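PDB 2YNQ: ESSB from Geobacillus thermodenitrificans, which serves as an integral membrane component of the type VII (ESS) secretion system, this chain being its extracellular fragment. Local coordinates for residues V42-L47 / Y77-I82; Q9-Q14 / I28-D33. All coordinates share one frame; numbering follows the deposited sequence. Where two conformers were deposited one is given.

Contact 1: V42-L47 / Y77-I82; sequences VIQYEL and YMLYWI
M78 reaches helix 42-47 by a simple set of torsions: its CG stands anti to the carbonyl carbon (chi1 -68°) and the rest of the chain runs out fully extended (chi2 -179°). This carries SD up to the backbone between Q44 and Y45, 3.7 Å from Y45 N, while CE continues to Y45 CB at 4.1 Å and sits at the edge of the Y45 ring, near its plane. The sulfur also lies against Q44 CB. The extended chain of Q44 brings NE2 to 4.2 Å from L79 CD2; the same NE2 is hydrogen-bonded to P36 O and E75 OE2, which satisfies this buried amide nitrogen. One turn on from M78, I82 brings CD1 to 3.8 Å from Q44 O. Its side chain crosses that of L47 at about a right angle, CG2 of I82 meeting CD2 of L47 at 4.0 Å. Cutting L47 back to an alanine would probably open a gap beside I82, whose CG1 and CG2 would lose the branched end they pack on. No hydrogen bond joins the two segments; the contact is van der Waals packing. With axes 9.3 Å apart and inclined by 40°, N-to-C directions broadly alike, the pair illustrates largely apolar helix-helix packing, in which side chains of 77-82 also rest on the backbone of 42-47, here joining helix 41-53 to helix 75-85 inside the all-helical YukC-family fold.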
ATOM      1  N   VAL D  42      -1.899  25.563  -1.543  1.00 40.14           N
ATOM      2  CA  VAL D  42      -0.927  25.145  -0.537  1.00 38.43           C
ATOM      3  C   VAL D  42      -1.526  24.099   0.414  1.00 37.99           C
ATOM      4  O   VAL D  42      -0.813  23.214   0.891  1.00 37.70           O
ATOM      5  CB  VAL D  42      -0.324  26.367   0.238  1.00 39.64           C
ATOM      6  CG1 VAL D  42      -1.391  27.143   1.028  1.00 38.43           C
ATOM      7  CG2 VAL D  42       0.844  25.944   1.147  1.00 38.21           C
ATOM      8  N   ILE D  43      -2.828  24.185   0.691  1.00 37.60           N
ATOM      9  CA  ILE D  43      -3.464  23.241   1.609  1.00 37.13           C
ATOM     10  C   ILE D  43      -3.695  21.897   0.887  1.00 37.55           C
ATOM     11  O   ILE D  43      -3.428  20.831   1.442  1.00 36.54           O
ATOM     12  CB  ILE D  43      -4.776  23.814   2.229  1.00 37.75           C
ATOM     13  CG1 ILE D  43      -4.531  25.171   2.937  1.00 36.89           C
ATOM     14  CG2 ILE D  43      -5.459  22.793   3.124  1.00 37.00           C
ATOM     15  CD1 ILE D  43      -3.486  25.187   4.065  1.00 35.87           C
ATOM     16  N   GLN D  44      -4.153  21.953  -0.363  1.00 37.71           N
ATOM     17  CA  GLN D  44      -4.156  20.759  -1.190  1.00 37.74           C
ATOM     18  C   GLN D  44      -2.780  20.068  -1.171  1.00 37.91           C
ATOM     19  O   GLN D  44      -2.704  18.839  -1.090  1.00 37.23           O
ATOM     20  CB  GLN D  44      -4.573  21.093  -2.627  1.00 38.41           C
ATOM     21  CG  GLN D  44      -6.031  21.517  -2.787  1.00 38.30           C
ATOM     22  CD  GLN D  44      -6.313  22.007  -4.193  1.00 38.86           C
ATOM     23  OE1 GLN D  44      -5.418  22.522  -4.866  1.00 39.84           O
ATOM     24  NE2 GLN D  44      -7.557  21.860  -4.643  1.00 35.29           N
ATOM     25  N   TYR D  45      -1.709  20.869  -1.229  1.00 38.46           N
ATOM     26  CA  TYR D  45      -0.333  20.368  -1.211  1.00 38.27           C
ATOM     27  C   TYR D  45      -0.029  19.624   0.074  1.00 38.07           C
ATOM     28  O   TYR D  45       0.537  18.524   0.042  1.00 38.34           O
ATOM     29  CB  TYR D  45       0.672  21.521  -1.380  1.00 38.91           C
ATOM     30  CG  TYR D  45       2.109  21.122  -1.110  1.00 40.08           C
ATOM     31  CD1 TYR D  45       2.787  20.284  -1.988  1.00 40.32           C
ATOM     32  CD2 TYR D  45       2.787  21.568   0.034  1.00 39.92           C
ATOM     33  CE1 TYR D  45       4.107  19.895  -1.736  1.00 43.08           C
ATOM     34  CE2 TYR D  45       4.109  21.191   0.299  1.00 40.05           C
ATOM     35  CZ  TYR D  45       4.771  20.352  -0.593  1.00 43.34           C
ATOM     36  OH  TYR D  45       6.088  19.947  -0.373  1.00 42.51           O
ATOM     37  N   GLU D  46      -0.397  20.237   1.202  1.00 37.44           N
ATOM     38  CA  GLU D  46      -0.180  19.655   2.517  1.00 36.42           C
ATOM     39  C   GLU D  46      -0.899  18.316   2.651  1.00 36.14           C
ATOM     40  O   GLU D  46      -0.296  17.328   3.105  1.00 36.26           O
ATOM     41  CB  GLU D  46      -0.633  20.604   3.644  1.00 36.11           C
ATOM     42  CG  GLU D  46       0.215  21.876   3.797  1.00 36.02           C
ATOM     43  CD  GLU D  46      -0.363  22.886   4.825  1.00 38.24           C
ATOM     44  OE1 GLU D  46      -1.272  22.544   5.617  1.00 36.60           O
ATOM     45  OE2 GLU D  46       0.099  24.047   4.847  1.00 38.44           O
ATOM     46  N   LEU D  47      -2.179  18.292   2.276  1.00 35.37           N
ATOM     47  CA  LEU D  47      -3.016  17.099   2.408  1.00 35.50           C
ATOM     48  C   LEU D  47      -2.527  15.978   1.486  1.00 35.14           C
ATOM     49  O   LEU D  47      -2.301  14.848   1.917  1.00 34.95           O
ATOM     50  CB  LEU D  47      -4.480  17.438   2.109  1.00 35.50           C
ATOM     51  CG  LEU D  47      -5.521  16.365   2.455  1.00 37.14           C
ATOM     52  CD1 LEU D  47      -5.322  15.816   3.892  1.00 36.74           C
ATOM     53  CD2 LEU D  47      -6.965  16.885   2.253  1.00 36.08           C
ATOM     54  N   TYR D  77      -3.297  15.995  -9.875  1.00 41.34           N
ATOM     55  CA  TYR D  77      -2.466  15.007  -9.201  1.00 40.21           C
ATOM     56  C   TYR D  77      -2.647  15.028  -7.698  1.00 38.79           C
ATOM     57  O   TYR D  77      -2.670  13.969  -7.058  1.00 38.06           O
ATOM     58  CB  TYR D  77      -0.997  15.171  -9.573  1.00 40.89           C
ATOM     59  CG  TYR D  77      -0.671  14.616 -10.941  1.00 43.51           C
ATOM     60  CD1 TYR D  77      -0.380  13.257 -11.105  1.00 43.65           C
ATOM     61  CD2 TYR D  77      -0.672  15.444 -12.083  1.00 45.54           C
ATOM     62  CE1 TYR D  77      -0.092  12.732 -12.367  1.00 46.27           C
ATOM     63  CE2 TYR D  77      -0.379  14.916 -13.359  1.00 48.03           C
ATOM     64  CZ  TYR D  77      -0.093  13.556 -13.475  1.00 49.26           C
ATOM     65  OH  TYR D  77       0.215  13.003 -14.701  1.00 55.51           O
ATOM     66  N   MET D  78      -2.805  16.221  -7.141  1.00 38.03           N
ATOM     67  CA  MET D  78      -3.076  16.350  -5.724  1.00 37.31           C
ATOM     68  C   MET D  78      -4.427  15.757  -5.385  1.00 36.71           C
ATOM     69  O   MET D  78      -4.551  15.002  -4.420  1.00 36.34           O
ATOM     70  CB  MET D  78      -3.001  17.820  -5.303  1.00 38.15           C
ATOM     71  CG  MET D  78      -1.572  18.371  -5.394  1.00 39.28           C
ATOM     72  SD  MET D  78      -1.463  20.096  -4.873  1.00 44.45           S
ATOM     73  CE  MET D  78       0.216  20.482  -5.355  1.00 42.05           C
ATOM     74  N   LEU D  79      -5.435  16.063  -6.200  1.00 36.84           N
ATOM     75  CA  LEU D  79      -6.771  15.533  -5.986  1.00 36.53           C
ATOM     76  C   LEU D  79      -6.788  14.023  -6.114  1.00 36.27           C
ATOM     77  O   LEU D  79      -7.415  13.341  -5.298  1.00 36.40           O
ATOM     78  CB  LEU D  79      -7.782  16.177  -6.940  1.00 37.42           C
ATOM     79  CG  LEU D  79      -8.054  17.661  -6.657  1.00 38.93           C
ATOM     80  CD1 LEU D  79      -8.931  18.334  -7.771  1.00 36.17           C
ATOM     81  CD2 LEU D  79      -8.653  17.847  -5.256  1.00 35.68           C
ATOM     82  N   TYR D  80      -6.079  13.495  -7.113  1.00 36.54           N
ATOM     83  CA  TYR D  80      -5.951  12.053  -7.275  1.00 36.49           C
ATOM     84  C   TYR D  80      -5.496  11.400  -5.967  1.00 36.73           C
ATOM     85  O   TYR D  80      -6.149  10.486  -5.469  1.00 36.94           O
ATOM     86  CB  TYR D  80      -4.960  11.715  -8.375  1.00 36.31           C
ATOM     87  CG  TYR D  80      -4.684  10.237  -8.451  1.00 36.98           C
ATOM     88  CD1 TYR D  80      -5.467   9.414  -9.247  1.00 37.95           C
ATOM     89  CD2 TYR D  80      -3.643   9.650  -7.717  1.00 37.34           C
ATOM     90  CE1 TYR D  80      -5.227   8.037  -9.317  1.00 39.42           C
ATOM     91  CE2 TYR D  80      -3.393   8.277  -7.787  1.00 36.38           C
ATOM     92  CZ  TYR D  80      -4.199   7.477  -8.589  1.00 38.58           C
ATOM     93  OH  TYR D  80      -3.995   6.113  -8.691  1.00 39.50           O
ATOM     94  N   TRP D  81      -4.383  11.876  -5.410  1.00 36.23           N
ATOM     95  CA  TRP D  81      -3.824  11.242  -4.222  1.00 36.34           C
ATOM     96  C   TRP D  81      -4.681  11.433  -2.984  1.00 36.29           C
ATOM     97  O   TRP D  81      -4.738  10.550  -2.118  1.00 36.46           O
ATOM     98  CB  TRP D  81      -2.369  11.678  -3.993  1.00 36.29           C
ATOM     99  CG  TRP D  81      -1.474  10.997  -5.000  1.00 36.68           C
ATOM    100  CD1 TRP D  81      -0.853  11.569  -6.076  1.00 36.31           C
ATOM    101  CD2 TRP D  81      -1.167   9.587  -5.056  1.00 35.04           C
ATOM    102  NE1 TRP D  81      -0.166  10.604  -6.788  1.00 37.68           N
ATOM    103  CE2 TRP D  81      -0.329   9.387  -6.170  1.00 36.33           C
ATOM    104  CE3 TRP D  81      -1.510   8.484  -4.258  1.00 34.63           C
ATOM    105  CZ2 TRP D  81       0.168   8.120  -6.519  1.00 36.12           C
ATOM    106  CZ3 TRP D  81      -1.016   7.226  -4.602  1.00 35.05           C
ATOM    107  CH2 TRP D  81      -0.186   7.057  -5.724  1.00 34.94           C
ATOM    108  N   ILE D  82      -5.365  12.571  -2.904  1.00 36.18           N
ATOM    109  CA  ILE D  82      -6.247  12.815  -1.791  1.00 35.73           C
ATOM    110  C   ILE D  82      -7.422  11.826  -1.846  1.00 36.63           C
ATOM    111  O   ILE D  82      -7.809  11.244  -0.813  1.00 36.49           O
ATOM    112  CB  ILE D  82      -6.747  14.283  -1.759  1.00 35.89           C
ATOM    113  CG1 ILE D  82      -5.592  15.243  -1.426  1.00 34.93           C
ATOM    114  CG2 ILE D  82      -7.915  14.422  -0.770  1.00 33.65           C
ATOM    115  CD1 ILE D  82      -5.877  16.760  -1.696  1.00 30.43           C
TER

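Contact 2: Q9-Q14 / I28-D33; sequences QEAYIQ and ITTLED
The backbones of A11 and T30 face each other with their CA atoms 6.3 Å apart, on two helices that run in roughly opposite directions. Helices 7-19 and 24-31, joined by a short connection, form a helical hairpin at the N-terminal end of this fragment, and the contact lies across it, between the N-terminal half of the first helix and the C-terminal end of the second. Small side chains permit the close approach. T30 directs its CG2, anti to the backbone N, into the first helix, where it rests 3.5 Å from A11 O and 4.0 Å from A11 CB and also touches the amide end of Q14. Next to it, L31 CD2 comes to the edge of the Y12 ring, near its plane, 4.1 Å from Y12 CD1; the two side chains cross at about a right angle. A11 CB is a looser neighbour of the same L31 methyl. I43 of helix 41-53 lies against the same ring edge of Y12 and against the other methyl of L31, whereas Q14 lies on the solvent-exposed side of the contact. Extended to its full length, Q14 lays its carboxamide beside T30. There NE2 donates a weak, bent hydrogen bond to T30 OG1, 3.1 Å long with an angle of 134° at the hydrogen, while OG1 has its stronger partner in D26 O of its own helix.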
ATOM      1  N   GLN D   9     -10.834  28.413   8.203  0.50 49.29           N
ATOM      2  CA  GLN D   9      -9.682  29.296   8.397  0.50 49.32           C
ATOM      3  C   GLN D   9      -8.714  28.718   9.425  0.50 48.92           C
ATOM      4  O   GLN D   9      -7.511  28.628   9.179  0.50 48.53           O
ATOM      5  CB  GLN D   9     -10.192  30.690   8.827  0.50 50.87           C
ATOM      6  CG  GLN D   9      -9.147  31.776   9.085  0.50 50.67           C
ATOM      7  CD  GLN D   9      -9.777  33.167   9.364  0.50 52.17           C
ATOM      8  OE1 GLN D   9     -10.451  33.753   8.501  0.50 51.66           O
ATOM      9  NE2 GLN D   9      -9.543  33.693  10.569  0.50 50.32           N
ATOM     10  N   GLU D  10      -9.258  28.295  10.558  1.00 49.36           N
ATOM     11  CA  GLU D  10      -8.485  27.736  11.678  1.00 49.66           C
ATOM     12  C   GLU D  10      -7.849  26.355  11.391  1.00 47.88           C
ATOM     13  O   GLU D  10      -6.705  26.101  11.784  1.00 48.07           O
ATOM     14  CB  GLU D  10      -9.336  27.670  12.952  1.00 50.92           C
ATOM     15  CG  GLU D  10      -9.745  29.040  13.504  1.00 56.02           C
ATOM     16  CD  GLU D  10     -10.692  28.954  14.717  1.00 62.87           C
ATOM     17  OE1 GLU D  10     -11.370  27.903  14.911  1.00 65.67           O
ATOM     18  OE2 GLU D  10     -10.778  29.953  15.473  1.00 65.52           O
ATOM     19  N   ALA D  11      -8.585  25.478  10.712  1.00 46.69           N
ATOM     20  CA  ALA D  11      -8.090  24.138  10.361  1.00 44.77           C
ATOM     21  C   ALA D  11      -6.903  24.204   9.406  1.00 43.59           C
ATOM     22  O   ALA D  11      -5.971  23.408   9.526  1.00 42.90           O
ATOM     23  CB  ALA D  11      -9.212  23.279   9.760  1.00 44.55           C
ATOM     24  N   TYR D  12      -6.948  25.161   8.473  1.00 43.32           N
ATOM     25  CA  TYR D  12      -5.833  25.458   7.570  1.00 42.46           C
ATOM     26  C   TYR D  12      -4.562  25.872   8.305  1.00 42.62           C
ATOM     27  O   TYR D  12      -3.474  25.449   7.928  1.00 42.35           O
ATOM     28  CB  TYR D  12      -6.204  26.551   6.570  1.00 42.68           C
ATOM     29  CG  TYR D  12      -7.248  26.162   5.543  1.00 42.67           C
ATOM     30  CD1 TYR D  12      -7.664  24.835   5.393  1.00 42.26           C
ATOM     31  CD2 TYR D  12      -7.827  27.129   4.729  1.00 43.36           C
ATOM     32  CE1 TYR D  12      -8.625  24.489   4.458  1.00 43.12           C
ATOM     33  CE2 TYR D  12      -8.780  26.797   3.788  1.00 44.92           C
ATOM     34  CZ  TYR D  12      -9.174  25.476   3.656  1.00 45.74           C
ATOM     35  OH  TYR D  12     -10.118  25.153   2.712  1.00 48.98           O
ATOM     36  N   ILE D  13      -4.705  26.705   9.339  1.00 43.05           N
ATOM     37  CA  ILE D  13      -3.573  27.138  10.130  1.00 43.34           C
ATOM     38  C   ILE D  13      -3.081  25.922  10.900  1.00 43.11           C
ATOM     39  O   ILE D  13      -1.882  25.635  10.939  1.00 42.89           O
ATOM     40  CB  ILE D  13      -3.947  28.297  11.105  1.00 44.47           C
ATOM     41  CG1 ILE D  13      -4.283  29.592  10.348  1.00 45.34           C
ATOM     42  CG2 ILE D  13      -2.880  28.500  12.185  1.00 43.85           C
ATOM     43  CD1 ILE D  13      -3.164  30.147   9.416  1.00 47.60           C
ATOM     44  N   GLN D  14      -4.021  25.195  11.484  1.00 43.18           N
ATOM     45  CA  GLN D  14      -3.682  24.002  12.248  1.00 43.89           C
ATOM     46  C   GLN D  14      -2.986  22.908  11.413  1.00 42.04           C
ATOM     47  O   GLN D  14      -2.009  22.313  11.867  1.00 41.94           O
ATOM     48  CB  GLN D  14      -4.918  23.473  12.972  1.00 44.60           C
ATOM     49  CG  GLN D  14      -4.682  22.222  13.796  1.00 50.15           C
ATOM     50  CD  GLN D  14      -5.965  21.759  14.503  1.00 58.02           C
ATOM     51  OE1 GLN D  14      -6.717  22.588  15.056  1.00 61.48           O
ATOM     52  NE2 GLN D  14      -6.230  20.439  14.471  1.00 57.52           N
ATOM     53  N   ILE D  28      -4.165  14.896   8.191  1.00 38.11           N
ATOM     54  CA  ILE D  28      -5.264  14.163   7.579  1.00 37.91           C
ATOM     55  C   ILE D  28      -6.539  14.257   8.405  1.00 39.21           C
ATOM     56  O   ILE D  28      -7.559  14.638   7.863  1.00 38.55           O
ATOM     57  CB  ILE D  28      -4.871  12.685   7.276  1.00 38.29           C
ATOM     58  CG1 ILE D  28      -3.944  12.653   6.056  1.00 36.95           C
ATOM     59  CG2 ILE D  28      -6.111  11.779   7.052  1.00 35.79           C
ATOM     60  CD1 ILE D  28      -3.084  11.389   5.937  1.00 34.25           C
ATOM     61  N   THR D  29      -6.479  13.958   9.707  1.00 40.37           N
ATOM     62  CA  THR D  29      -7.675  14.065  10.533  1.00 42.58           C
ATOM     63  C   THR D  29      -8.150  15.503  10.744  1.00 42.48           C
ATOM     64  O   THR D  29      -9.350  15.754  10.878  1.00 43.52           O
ATOM     65  CB  THR D  29      -7.558  13.321  11.882  1.00 43.69           C
ATOM     66  OG1 THR D  29      -6.442  13.820  12.591  1.00 46.62           O
ATOM     67  CG2 THR D  29      -7.362  11.824  11.658  1.00 44.98           C
ATOM     68  N   THR D  30      -7.228  16.455  10.723  1.00 42.20           N
ATOM     69  CA  THR D  30      -7.619  17.868  10.800  1.00 41.74           C
ATOM     70  C   THR D  30      -8.509  18.268   9.626  1.00 41.53           C
ATOM     71  O   THR D  30      -9.441  19.052   9.782  1.00 41.40           O
ATOM     72  CB  THR D  30      -6.379  18.778  10.886  1.00 41.46           C
ATOM     73  OG1 THR D  30      -5.713  18.505  12.118  1.00 40.94           O
ATOM     74  CG2 THR D  30      -6.753  20.266  10.840  1.00 40.05           C
ATOM     75  N   LEU D  31      -8.241  17.685   8.465  1.00 40.94           N
ATOM     76  CA  LEU D  31      -8.852  18.144   7.243  1.00 41.06           C
ATOM     77  C   LEU D  31      -9.926  17.221   6.726  1.00 42.27           C
ATOM     78  O   LEU D  31     -10.508  17.494   5.684  1.00 43.54           O
ATOM     79  CB  LEU D  31      -7.789  18.360   6.180  1.00 39.68           C
ATOM     80  CG  LEU D  31      -6.893  19.557   6.446  1.00 39.13           C
ATOM     81  CD1 LEU D  31      -5.836  19.685   5.377  1.00 36.55           C
ATOM     82  CD2 LEU D  31      -7.714  20.863   6.591  1.00 38.68           C
ATOM     83  N   GLU D  32     -10.221  16.149   7.461  1.00 43.39           N
ATOM     84  CA  GLU D  32     -11.068  15.085   6.941  1.00 43.42           C
ATOM     85  C   GLU D  32     -12.501  15.511   6.588  1.00 43.70           C
ATOM     86  O   GLU D  32     -13.079  14.976   5.650  1.00 43.45           O
ATOM     87  CB  GLU D  32     -11.061  13.888   7.882  1.00 44.17           C
ATOM     88  CG  GLU D  32     -11.798  14.117   9.181  1.00 49.48           C
ATOM     89  CD  GLU D  32     -11.530  13.041  10.231  1.00 54.48           C
ATOM     90  OE1 GLU D  32     -10.878  12.010   9.900  1.00 54.87           O
ATOM     91  OE2 GLU D  32     -11.969  13.251  11.393  1.00 56.12           O
ATOM     92  N   ASP D  33     -13.069  16.477   7.308  1.00 43.98           N
ATOM     93  CA  ASP D  33     -14.437  16.914   7.022  1.00 44.54           C
ATOM     94  C   ASP D  33     -14.536  17.938   5.902  1.00 44.11           C
ATOM     95  O   ASP D  33     -15.618  18.469   5.643  1.00 44.55           O
ATOM     96  CB  ASP D  33     -15.096  17.486   8.274  1.00 46.05           C
ATOM     97  CG  ASP D  33     -15.263  16.450   9.371  1.00 48.60           C
ATOM     98  OD1 ASP D  33     -15.457  15.259   9.046  1.00 50.41           O
ATOM     99  OD2 ASP D  33     -15.193  16.829  10.565  1.00 51.15           O
TER

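Contacts 1 and 2 lie with their centres about 13 Å apart and meet at helix 41-53, which supplies one segment of contact 1 and packs against contact 2. Contact 2 closes the N-terminal hairpin before contact 1 begins along the chain. The two meet where I43 CG2 packs on Y12 CD1 at 3.8 Å and, near it, on L31 CD1 at 3.9 Å. L47 works in both directions: its CD2 belongs to contact 1, while L47 CD1 lies 4.0 Å from I28 CA. R86 connects them too, touching L47 and weakly bonding L31 O. Toward the sodium site of R62, V65 and N67, W81 of segment 77-82 donates its indole N-H to the carbonyl O of S66, which lies in sequence between V65 and N67.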